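Glyoxalase/bleomycin resistance protein/dioxygenase (Nocardioides sp., PDB 4MYM) probably acts as a metal-dependent enzyme or a drug-binding protein of the vicinal oxygen chelate superfamily, which includes glyoxalases, extradiol dioxygenases and bleomycin resistance proteins. Local coordinates at residues Ile111-Phe125 with Pro128-Pro142. Residues are numbered along the deposited sequence; the frame is centred on the assembly and turned at random.
Sequences IDTAYERLRARGIEF and PPADYPWNARCIYFP
Asp112 and Arg137 form a two-pronged salt bridge where helix 108-120 meets strand 136-142. Arg137 approaches side-on: NE reaches Asp112 OD1 at 2.7 Å, tilted from the carboxylate plane. Its NH2 meets the syn lone pair of Asp112 OD2 almost straight (2.9 Å, 173°). Carboxylate and guanidinium lie nearly coplanar. With CG anti to the backbone N and the chain extended as far as NE, Arg137 reaches out to the helix and passes alongside Ile111. Its NH1 bonds Asp131 OD1 from above that carboxylate, so the guanidinium is shared by two acids, Asp112 and Asp131, whose like charges it would help to offset.

Aromatic contacts follow. Pro129 sets CD over the centre of the Tyr115 ring, 3.4 Å from the centroid, a CH-pi contact, while Pro128 runs beside the same ring toward its hydroxyl. Phe141 turns its edge to the face of Phe125 in an offset edge-to-face pair (planes at 71°), and Ile123 CG2 lies over a face of Phe141, 3.4 Å from its CG. Phe141 also stacks with Trp149 of strand 147-154.

Apolar packing lies between them: Ile139 places CG2 against Ile111 CG2 (3.7 Å) and CD1 against Phe125 CE2 (3.6 Å). With chi1 at 53°, its CG1 sits between backbone N and carbonyl carbon, and the extended chi2 carries CD1 to that ring.

Backbone contacts finish the join. Phe125 CA gives a CH...O contact to Tyr140 O, and a water bridges Glu124 N to Pro142 O. A Schellman motif at Gly122 ends the helix and leads the chain back to the sheet. A helix packed on the outer face of a four-stranded mixed sheet, ordered 1-4-3-2, is characteristic of the βαβββ module of the vicinal oxygen chelate fold.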
ATOM      1  N   ILE A 111      -2.971   3.319 -21.146  1.00 19.00           N
ATOM      2  CA  ILE A 111      -2.795   1.947 -20.622  1.00 20.92           C
ATOM      3  C   ILE A 111      -2.016   1.087 -21.633  1.00 21.21           C
ATOM      4  O   ILE A 111      -1.004   0.477 -21.293  1.00 22.41           O
ATOM      5  CB  ILE A 111      -4.155   1.305 -20.262  1.00 20.94           C
ATOM      6  CG1 ILE A 111      -4.838   2.084 -19.136  1.00 21.91           C
ATOM      7  CG2 ILE A 111      -4.005  -0.169 -19.877  1.00 22.19           C
ATOM      8  CD1 ILE A 111      -4.122   2.055 -17.788  1.00 22.10           C
ATOM      9  N   ASP A 112      -2.435   1.109 -22.892  1.00 22.29           N
ATOM     10  CA  ASP A 112      -1.760   0.307 -23.915  1.00 23.01           C
ATOM     11  C   ASP A 112      -0.325   0.760 -24.127  1.00 21.61           C
ATOM     12  O   ASP A 112       0.548  -0.059 -24.341  1.00 21.47           O
ATOM     13  CB  ASP A 112      -2.543   0.325 -25.227  1.00 24.71           C
ATOM     14  CG  ASP A 112      -3.936  -0.247 -25.076  1.00 26.92           C
ATOM     15  OD1 ASP A 112      -4.804   0.428 -24.489  1.00 30.01           O
ATOM     16  OD2 ASP A 112      -4.185  -1.384 -25.547  1.00 30.57           O
ATOM     17  N   THR A 113      -0.069   2.068 -24.047  1.00 21.51           N
ATOM     18  CA  THR A 113       1.285   2.587 -24.139  1.00 21.32           C
ATOM     19  C   THR A 113       2.152   2.124 -22.977  1.00 20.87           C
ATOM     20  O   THR A 113       3.298   1.693 -23.163  1.00 21.75           O
ATOM     21  CB  THR A 113       1.289   4.144 -24.162  1.00 22.95           C
ATOM     22  OG1 THR A 113       0.638   4.595 -25.351  1.00 23.38           O
ATOM     23  CG2 THR A 113       2.681   4.666 -24.175  1.00 24.74           C
ATOM     24  N   ALA A 114       1.626   2.239 -21.766  1.00 19.51           N
ATOM     25  CA  ALA A 114       2.371   1.787 -20.582  1.00 19.12           C
ATOM     26  C   ALA A 114       2.691   0.287 -20.674  1.00 18.60           C
ATOM     27  O   ALA A 114       3.803  -0.135 -20.367  1.00 18.74           O
ATOM     28  CB  ALA A 114       1.576   2.089 -19.317  1.00 19.14           C
ATOM     29  N   TYR A 115       1.709  -0.494 -21.106  1.00 19.49           N
ATOM     30  CA  TYR A 115       1.857  -1.943 -21.306  1.00 20.05           C
ATOM     31  C   TYR A 115       3.063  -2.268 -22.196  1.00 21.68           C
ATOM     32  O   TYR A 115       3.948  -3.057 -21.824  1.00 20.36           O
ATOM     33  CB  TYR A 115       0.560  -2.496 -21.897  1.00 20.81           C
ATOM     34  CG  TYR A 115       0.625  -3.930 -22.359  1.00 21.57           C
ATOM     35  CD1 TYR A 115       0.673  -4.974 -21.438  1.00 22.58           C
ATOM     36  CD2 TYR A 115       0.645  -4.257 -23.722  1.00 22.53           C
ATOM     37  CE1 TYR A 115       0.727  -6.294 -21.847  1.00 23.07           C
ATOM     38  CE2 TYR A 115       0.693  -5.586 -24.142  1.00 23.59           C
ATOM     39  CZ  TYR A 115       0.726  -6.601 -23.201  1.00 24.24           C
ATOM     40  OH  TYR A 115       0.790  -7.931 -23.585  1.00 24.12           O
ATOM     41  N   GLU A 116       3.143  -1.617 -23.357  1.00 23.15           N
ATOM     42  CA  GLU A 116       4.263  -1.876 -24.266  1.00 24.16           C
ATOM     43  C   GLU A 116       5.618  -1.452 -23.678  1.00 23.35           C
ATOM     44  O   GLU A 116       6.594  -2.188 -23.813  1.00 23.89           O
ATOM     45  CB  GLU A 116       4.018  -1.231 -25.644  1.00 26.72           C
ATOM     46  CG  GLU A 116       2.770  -1.733 -26.365  1.00 28.83           C
ATOM     47  CD  GLU A 116       2.777  -3.235 -26.692  1.00 31.66           C
ATOM     48  OE1 GLU A 116       3.824  -3.896 -26.544  1.00 34.55           O
ATOM     49  OE2 GLU A 116       1.718  -3.761 -27.111  1.00 33.05           O
ATOM     50  N   ARG A 117       5.682  -0.307 -22.990  1.00 23.50           N
ATOM     51  CA  ARG A 117       6.939   0.150 -22.395  1.00 25.71           C
ATOM     52  C   ARG A 117       7.374  -0.802 -21.281  1.00 23.03           C
ATOM     53  O   ARG A 117       8.539  -1.189 -21.195  1.00 22.48           O
ATOM     54  CB  ARG A 117       6.814   1.584 -21.830  1.00 29.95           C
ATOM     55  CG  ARG A 117       6.600   2.656 -22.893  1.00 36.05           C
ATOM     56  CD  ARG A 117       6.585   4.083 -22.336  1.00 40.41           C
ATOM     57  NE  ARG A 117       6.392   5.090 -23.399  1.00 47.31           N
ATOM     58  CZ  ARG A 117       7.359   5.793 -24.005  1.00 49.61           C
ATOM     59  NH1 ARG A 117       8.645   5.641 -23.679  1.00 50.55           N
ATOM     60  NH2 ARG A 117       7.039   6.675 -24.950  1.00 49.66           N
ATOM     61  N   LEU A 118       6.425  -1.194 -20.439  1.00 20.66           N
ATOM     62  CA  LEU A 118       6.741  -2.070 -19.307  1.00 20.91           C
ATOM     63  C   LEU A 118       7.121  -3.470 -19.787  1.00 21.38           C
ATOM     64  O   LEU A 118       8.078  -4.072 -19.301  1.00 20.27           O
ATOM     65  CB  LEU A 118       5.557  -2.131 -18.338  1.00 21.39           C
ATOM     66  CG  LEU A 118       5.363  -0.880 -17.467  1.00 22.25           C
ATOM     67  CD1 LEU A 118       4.056  -0.963 -16.703  1.00 22.94           C
ATOM     68  CD2 LEU A 118       6.520  -0.721 -16.494  1.00 23.49           C
ATOM     69  N   ARG A 119       6.378  -3.968 -20.760  1.00 23.22           N
ATOM     70  CA  ARG A 119       6.644  -5.289 -21.309  1.00 25.64           C
ATOM     71  C   ARG A 119       8.037  -5.340 -21.913  1.00 25.56           C
ATOM     72  O   ARG A 119       8.754  -6.322 -21.743  1.00 25.33           O
ATOM     73  CB  ARG A 119       5.589  -5.639 -22.356  1.00 28.49           C
ATOM     74  CG  ARG A 119       5.677  -7.067 -22.826  1.00 33.02           C
ATOM     75  CD  ARG A 119       4.359  -7.498 -23.431  1.00 36.44           C
ATOM     76  NE  ARG A 119       4.568  -8.490 -24.479  1.00 42.28           N
ATOM     77  CZ  ARG A 119       4.321  -8.305 -25.777  1.00 44.34           C
ATOM     78  NH1 ARG A 119       3.836  -7.153 -26.240  1.00 46.83           N
ATOM     79  NH2 ARG A 119       4.555  -9.297 -26.624  1.00 48.67           N
ATOM     80  N   ALA A 120       8.428  -4.257 -22.580  1.00 25.89           N
ATOM     81  CA  ALA A 120       9.779  -4.124 -23.147  1.00 26.94           C
ATOM     82  C   ALA A 120      10.878  -4.144 -22.078  1.00 28.00           C
ATOM     83  O   ALA A 120      12.020  -4.517 -22.362  1.00 26.15           O
ATOM     84  CB  ALA A 120       9.869  -2.846 -23.987  1.00 27.52           C
ATOM     85  N   ARG A 121      10.545  -3.760 -20.849  1.00 28.50           N
ATOM     86  CA  ARG A 121      11.518  -3.808 -19.757  1.00 29.47           C
ATOM     87  C   ARG A 121      11.496  -5.123 -18.990  1.00 27.63           C
ATOM     88  O   ARG A 121      12.211  -5.263 -18.005  1.00 26.92           O
ATOM     89  CB  ARG A 121      11.299  -2.649 -18.778  1.00 31.13           C
ATOM     90  CG  ARG A 121      11.500  -1.276 -19.392  1.00 34.65           C
ATOM     91  CD  ARG A 121      11.540  -0.178 -18.332  1.00 37.73           C
ATOM     92  NE  ARG A 121      11.016   1.083 -18.868  1.00 41.21           N
ATOM     93  CZ  ARG A 121       9.896   1.698 -18.475  1.00 42.17           C
ATOM     94  NH1 ARG A 121       9.141   1.214 -17.485  1.00 43.02           N
ATOM     95  NH2 ARG A 121       9.536   2.839 -19.065  1.00 42.79           N
ATOM     96  N   GLY A 122      10.678  -6.080 -19.415  1.00 26.68           N
ATOM     97  CA  GLY A 122      10.644  -7.386 -18.767  1.00 26.00           C
ATOM     98  C   GLY A 122       9.538  -7.579 -17.745  1.00 25.79           C
ATOM     99  O   GLY A 122       9.543  -8.583 -17.036  1.00 25.21           O
ATOM    100  N   ILE A 123       8.591  -6.639 -17.658  1.00 23.64           N
ATOM    101  CA  ILE A 123       7.410  -6.830 -16.823  1.00 22.82           C
ATOM    102  C   ILE A 123       6.525  -7.870 -17.499  1.00 23.34           C
ATOM    103  O   ILE A 123       6.316  -7.819 -18.713  1.00 22.79           O
ATOM    104  CB  ILE A 123       6.618  -5.522 -16.618  1.00 21.93           C
ATOM    105  CG1 ILE A 123       7.431  -4.518 -15.793  1.00 22.75           C
ATOM    106  CG2 ILE A 123       5.281  -5.779 -15.936  1.00 22.38           C
ATOM    107  CD1 ILE A 123       7.701  -4.929 -14.354  1.00 22.68           C
ATOM    108  N   GLU A 124       6.030  -8.815 -16.706  1.00 24.15           N
ATOM    109  CA  GLU A 124       5.182  -9.903 -17.196  1.00 24.94           C
ATOM    110  C   GLU A 124       3.771  -9.667 -16.736  1.00 24.56           C
ATOM    111  O   GLU A 124       3.512  -9.589 -15.539  1.00 26.25           O
ATOM    112  CB  GLU A 124       5.673 -11.245 -16.652  1.00 26.15           C
ATOM    113  CG  GLU A 124       7.103 -11.553 -17.037  1.00 28.70           C
ATOM    114  CD  GLU A 124       7.562 -12.931 -16.588  1.00 32.43           C
ATOM    115  OE1 GLU A 124       6.743 -13.684 -16.024  1.00 35.81           O
ATOM    116  OE2 GLU A 124       8.741 -13.270 -16.833  1.00 35.79           O
ATOM    117  N   PHE A 125       2.848  -9.567 -17.680  1.00 22.03           N
ATOM    118  CA  PHE A 125       1.484  -9.229 -17.362  1.00 20.64           C
ATOM    119  C   PHE A 125       0.604 -10.462 -17.333  1.00 21.33           C
ATOM    120  O   PHE A 125       0.837 -11.417 -18.080  1.00 21.00           O
ATOM    121  CB  PHE A 125       0.955  -8.250 -18.401  1.00 20.52           C
ATOM    122  CG  PHE A 125       1.548  -6.888 -18.285  1.00 19.69           C
ATOM    123  CD1 PHE A 125       2.713  -6.556 -18.959  1.00 19.23           C
ATOM    124  CD2 PHE A 125       0.940  -5.933 -17.475  1.00 20.26           C
ATOM    125  CE1 PHE A 125       3.266  -5.292 -18.827  1.00 19.33           C
ATOM    126  CE2 PHE A 125       1.481  -4.667 -17.357  1.00 19.31           C
ATOM    127  CZ  PHE A 125       2.639  -4.347 -18.030  1.00 19.67           C
ATOM    128  N   PRO A 128      -3.020  -9.125 -21.694  1.00 21.71           N
ATOM    129  CA  PRO A 128      -2.881  -7.824 -22.351  1.00 21.53           C
ATOM    130  C   PRO A 128      -3.957  -6.868 -21.890  1.00 20.31           C
ATOM    131  O   PRO A 128      -4.938  -7.289 -21.269  1.00 18.51           O
ATOM    132  CB  PRO A 128      -3.090  -8.149 -23.849  1.00 21.67           C
ATOM    133  CG  PRO A 128      -2.789  -9.604 -23.966  1.00 22.11           C
ATOM    134  CD  PRO A 128      -3.275 -10.203 -22.668  1.00 22.02           C
ATOM    135  N   PRO A 129      -3.818  -5.574 -22.246  1.00 20.48           N
ATOM    136  CA  PRO A 129      -4.826  -4.590 -21.912  1.00 20.66           C
ATOM    137  C   PRO A 129      -6.231  -5.074 -22.245  1.00 21.18           C
ATOM    138  O   PRO A 129      -6.434  -5.709 -23.285  1.00 21.34           O
ATOM    139  CB  PRO A 129      -4.442  -3.393 -22.789  1.00 20.25           C
ATOM    140  CG  PRO A 129      -2.966  -3.490 -22.913  1.00 20.36           C
ATOM    141  CD  PRO A 129      -2.661  -4.972 -22.933  1.00 20.51           C
ATOM    142  N   ALA A 130      -7.182  -4.809 -21.358  1.00 20.90           N
ATOM    143  CA  ALA A 130      -8.587  -5.144 -21.614  1.00 21.15           C
ATOM    144  C   ALA A 130      -9.502  -4.213 -20.861  1.00 22.14           C
ATOM    145  O   ALA A 130      -9.086  -3.576 -19.887  1.00 21.89           O
ATOM    146  CB  ALA A 130      -8.876  -6.593 -21.221  1.00 21.90           C
ATOM    147  N   ASP A 131     -10.749  -4.140 -21.322  1.00 21.69           N
ATOM    148  CA  ASP A 131     -11.808  -3.420 -20.636  1.00 23.76           C
ATOM    149  C   ASP A 131     -12.513  -4.353 -19.667  1.00 24.79           C
ATOM    150  O   ASP A 131     -12.847  -5.502 -20.005  1.00 24.78           O
ATOM    151  CB  ASP A 131     -12.806  -2.834 -21.641  1.00 24.53           C
ATOM    152  CG  ASP A 131     -12.169  -1.807 -22.563  1.00 26.07           C
ATOM    153  OD1 ASP A 131     -11.037  -1.345 -22.273  1.00 27.13           O
ATOM    154  OD2 ASP A 131     -12.806  -1.441 -23.568  1.00 27.51           O
ATOM    155  N   TYR A 132     -12.732  -3.865 -18.450  1.00 22.85           N
ATOM    156  CA  TYR A 132     -13.313  -4.677 -17.403  1.00 22.36           C
ATOM    157  C   TYR A 132     -14.709  -4.195 -17.050  1.00 23.26           C
ATOM    158  O   TYR A 132     -15.069  -3.055 -17.345  1.00 23.86           O
ATOM    159  CB  TYR A 132     -12.389  -4.684 -16.175  1.00 21.45           C
ATOM    160  CG  TYR A 132     -11.157  -5.512 -16.447  1.00 20.68           C
ATOM    161  CD1 TYR A 132     -11.125  -6.867 -16.122  1.00 19.89           C
ATOM    162  CD2 TYR A 132     -10.071  -4.966 -17.118  1.00 19.20           C
ATOM    163  CE1 TYR A 132     -10.024  -7.638 -16.407  1.00 19.57           C
ATOM    164  CE2 TYR A 132      -8.959  -5.731 -17.405  1.00 19.25           C
ATOM    165  CZ  TYR A 132      -8.945  -7.066 -17.046  1.00 18.40           C
ATOM    166  OH  TYR A 132      -7.854  -7.813 -17.338  1.00 18.02           O
ATOM    167  N   PRO A 133     -15.502  -5.060 -16.393  1.00 24.38           N
ATOM    168  CA  PRO A 133     -16.910  -4.731 -16.135  1.00 25.38           C
ATOM    169  C   PRO A 133     -17.138  -3.583 -15.159  1.00 25.86           C
ATOM    170  O   PRO A 133     -18.276  -3.136 -15.004  1.00 25.30           O
ATOM    171  CB  PRO A 133     -17.480  -6.033 -15.567  1.00 25.73           C
ATOM    172  CG  PRO A 133     -16.301  -6.822 -15.119  1.00 25.88           C
ATOM    173  CD  PRO A 133     -15.194  -6.459 -16.043  1.00 24.52           C
ATOM    174  N   TRP A 134     -16.072  -3.116 -14.508  1.00 24.46           N
ATOM    175  CA  TRP A 134     -16.166  -1.947 -13.625  1.00 23.21           C
ATOM    176  C   TRP A 134     -15.799  -0.630 -14.330  1.00 23.41           C
ATOM    177  O   TRP A 134     -15.463   0.354 -13.673  1.00 22.35           O
ATOM    178  CB  TRP A 134     -15.301  -2.144 -12.382  1.00 22.18           C
ATOM    179  CG  TRP A 134     -13.940  -2.658 -12.651  1.00 21.14           C
ATOM    180  CD1 TRP A 134     -12.841  -1.933 -12.965  1.00 20.83           C
ATOM    181  CD2 TRP A 134     -13.522  -4.024 -12.595  1.00 20.37           C
ATOM    182  NE1 TRP A 134     -11.751  -2.760 -13.122  1.00 21.03           N
ATOM    183  CE2 TRP A 134     -12.147  -4.052 -12.898  1.00 19.98           C
ATOM    184  CE3 TRP A 134     -14.181  -5.229 -12.331  1.00 20.33           C
ATOM    185  CZ2 TRP A 134     -11.422  -5.229 -12.941  1.00 19.80           C
ATOM    186  CZ3 TRP A 134     -13.455  -6.403 -12.374  1.00 19.13           C
ATOM    187  CH2 TRP A 134     -12.089  -6.396 -12.673  1.00 19.51           C
ATOM    188  N   ASN A 135     -15.865  -0.625 -15.662  1.00 24.34           N
ATOM    189  CA  ASN A 135     -15.732   0.592 -16.478  1.00 23.97           C
ATOM    190  C   ASN A 135     -14.319   1.191 -16.509  1.00 23.43           C
ATOM    191  O   ASN A 135     -14.137   2.425 -16.616  1.00 22.19           O
ATOM    192  CB  ASN A 135     -16.776   1.650 -16.059  1.00 25.43           C
ATOM    193  CG  ASN A 135     -17.133   2.589 -17.199  1.00 26.63           C
ATOM    194  OD1 ASN A 135     -17.123   3.829 -17.065  1.00 28.39           O
ATOM    195  ND2 ASN A 135     -17.407   2.005 -18.338  1.00 25.26           N
ATOM    196  N   ALA A 136     -13.328   0.300 -16.468  1.00 21.83           N
ATOM    197  CA  ALA A 136     -11.922   0.671 -16.578  1.00 20.55           C
ATOM    198  C   ALA A 136     -11.191  -0.229 -17.544  1.00 20.30           C
ATOM    199  O   ALA A 136     -11.542  -1.406 -17.705  1.00 20.81           O
ATOM    200  CB  ALA A 136     -11.248   0.621 -15.208  1.00 20.51           C
ATOM    201  N   ARG A 137     -10.159   0.332 -18.181  1.00 20.02           N
ATOM    202  CA  ARG A 137      -9.218  -0.420 -18.962  1.00 19.85           C
ATOM    203  C   ARG A 137      -7.995  -0.634 -18.071  1.00 19.82           C
ATOM    204  O   ARG A 137      -7.423   0.339 -17.561  1.00 19.11           O
ATOM    205  CB  ARG A 137      -8.857   0.333 -20.247  1.00 20.75           C
ATOM    206  CG  ARG A 137      -7.847  -0.377 -21.126  1.00 20.99           C
ATOM    207  CD  ARG A 137      -7.845   0.193 -22.541  1.00 21.35           C
ATOM    208  NE  ARG A 137      -7.104  -0.629 -23.486  1.00 21.27           N
ATOM    209  CZ  ARG A 137      -7.605  -1.661 -24.170  1.00 22.34           C
ATOM    210  NH1 ARG A 137      -8.859  -2.047 -24.014  1.00 22.70           N
ATOM    211  NH2 ARG A 137      -6.828  -2.326 -25.025  1.00 22.19           N
ATOM    212  N   CYS A 138      -7.631  -1.902 -17.862  1.00 18.98           N
ATOM    213  CA  CYS A 138      -6.631  -2.287 -16.859  1.00 19.17           C
ATOM    214  C   CYS A 138      -5.579  -3.241 -17.356  1.00 18.94           C
ATOM    215  O   CYS A 138      -5.817  -4.040 -18.278  1.00 18.64           O
ATOM    216  CB  CYS A 138      -7.305  -2.961 -15.662  1.00 19.38           C
ATOM    217  SG  CYS A 138      -8.669  -2.034 -14.977  1.00 19.73           S
ATOM    218  N   ILE A 139      -4.415  -3.167 -16.712  1.00 18.38           N
ATOM    219  CA  ILE A 139      -3.382  -4.175 -16.856  1.00 17.77           C
ATOM    220  C   ILE A 139      -2.879  -4.556 -15.461  1.00 17.36           C
ATOM    221  O   ILE A 139      -2.866  -3.727 -14.538  1.00 16.46           O
ATOM    222  CB  ILE A 139      -2.221  -3.711 -17.755  1.00 17.41           C
ATOM    223  CG1 ILE A 139      -1.650  -2.366 -17.283  1.00 17.02           C
ATOM    224  CG2 ILE A 139      -2.718  -3.622 -19.205  1.00 18.13           C
ATOM    225  CD1 ILE A 139      -0.556  -1.810 -18.170  1.00 16.93           C
ATOM    226  N   TYR A 140      -2.501  -5.821 -15.314  1.00 16.00           N
ATOM    227  CA  TYR A 140      -2.057  -6.370 -14.021  1.00 15.47           C
ATOM    228  C   TYR A 140      -0.719  -7.106 -14.181  1.00 15.93           C
ATOM    229  O   TYR A 140      -0.514  -7.795 -15.181  1.00 14.94           O
ATOM    230  CB  TYR A 140      -3.127  -7.316 -13.484  1.00 15.71           C
ATOM    231  CG  TYR A 140      -4.459  -6.657 -13.254  1.00 15.92           C
ATOM    232  CD1 TYR A 140      -4.715  -5.965 -12.081  1.00 15.98           C
ATOM    233  CD2 TYR A 140      -5.468  -6.722 -14.209  1.00 16.23           C
ATOM    234  CE1 TYR A 140      -5.935  -5.356 -11.864  1.00 16.50           C
ATOM    235  CE2 TYR A 140      -6.690  -6.123 -14.001  1.00 16.51           C
ATOM    236  CZ  TYR A 140      -6.914  -5.429 -12.837  1.00 17.03           C
ATOM    237  OH  TYR A 140      -8.112  -4.820 -12.642  1.00 17.94           O
ATOM    238  N   PHE A 141       0.198  -6.931 -13.222  1.00 14.77           N
ATOM    239  CA  PHE A 141       1.464  -7.638 -13.190  1.00 15.74           C
ATOM    240  C   PHE A 141       1.923  -7.919 -11.758  1.00 16.54           C
ATOM    241  O   PHE A 141       1.695  -7.091 -10.867  1.00 16.59           O
ATOM    242  CB  PHE A 141       2.577  -6.922 -13.989  1.00 15.41           C
ATOM    243  CG  PHE A 141       2.929  -5.533 -13.501  1.00 15.90           C
ATOM    244  CD1 PHE A 141       4.021  -5.330 -12.661  1.00 16.21           C
ATOM    245  CD2 PHE A 141       2.221  -4.427 -13.941  1.00 15.90           C
ATOM    246  CE1 PHE A 141       4.377  -4.057 -12.249  1.00 16.70           C
ATOM    247  CE2 PHE A 141       2.574  -3.147 -13.535  1.00 16.23           C
ATOM    248  CZ  PHE A 141       3.651  -2.963 -12.691  1.00 16.30           C
ATOM    249  N   PRO A 142       2.546  -9.093 -11.530  1.00 17.79           N
ATOM    250  CA  PRO A 142       3.130  -9.408 -10.232  1.00 17.51           C
ATOM    251  C   PRO A 142       4.434  -8.656  -9.974  1.00 17.75           C
ATOM    252  O   PRO A 142       5.204  -8.386 -10.901  1.00 17.53           O
ATOM    253  CB  PRO A 142       3.425 -10.907 -10.338  1.00 18.05           C
ATOM    254  CG  PRO A 142       3.750 -11.108 -11.779  1.00 17.57           C
ATOM    255  CD  PRO A 142       2.889 -10.128 -12.537  1.00 18.15           C
TER
HETATM  256  O   HOH W   1       6.163  -8.689 -13.643  1.00 22.71           O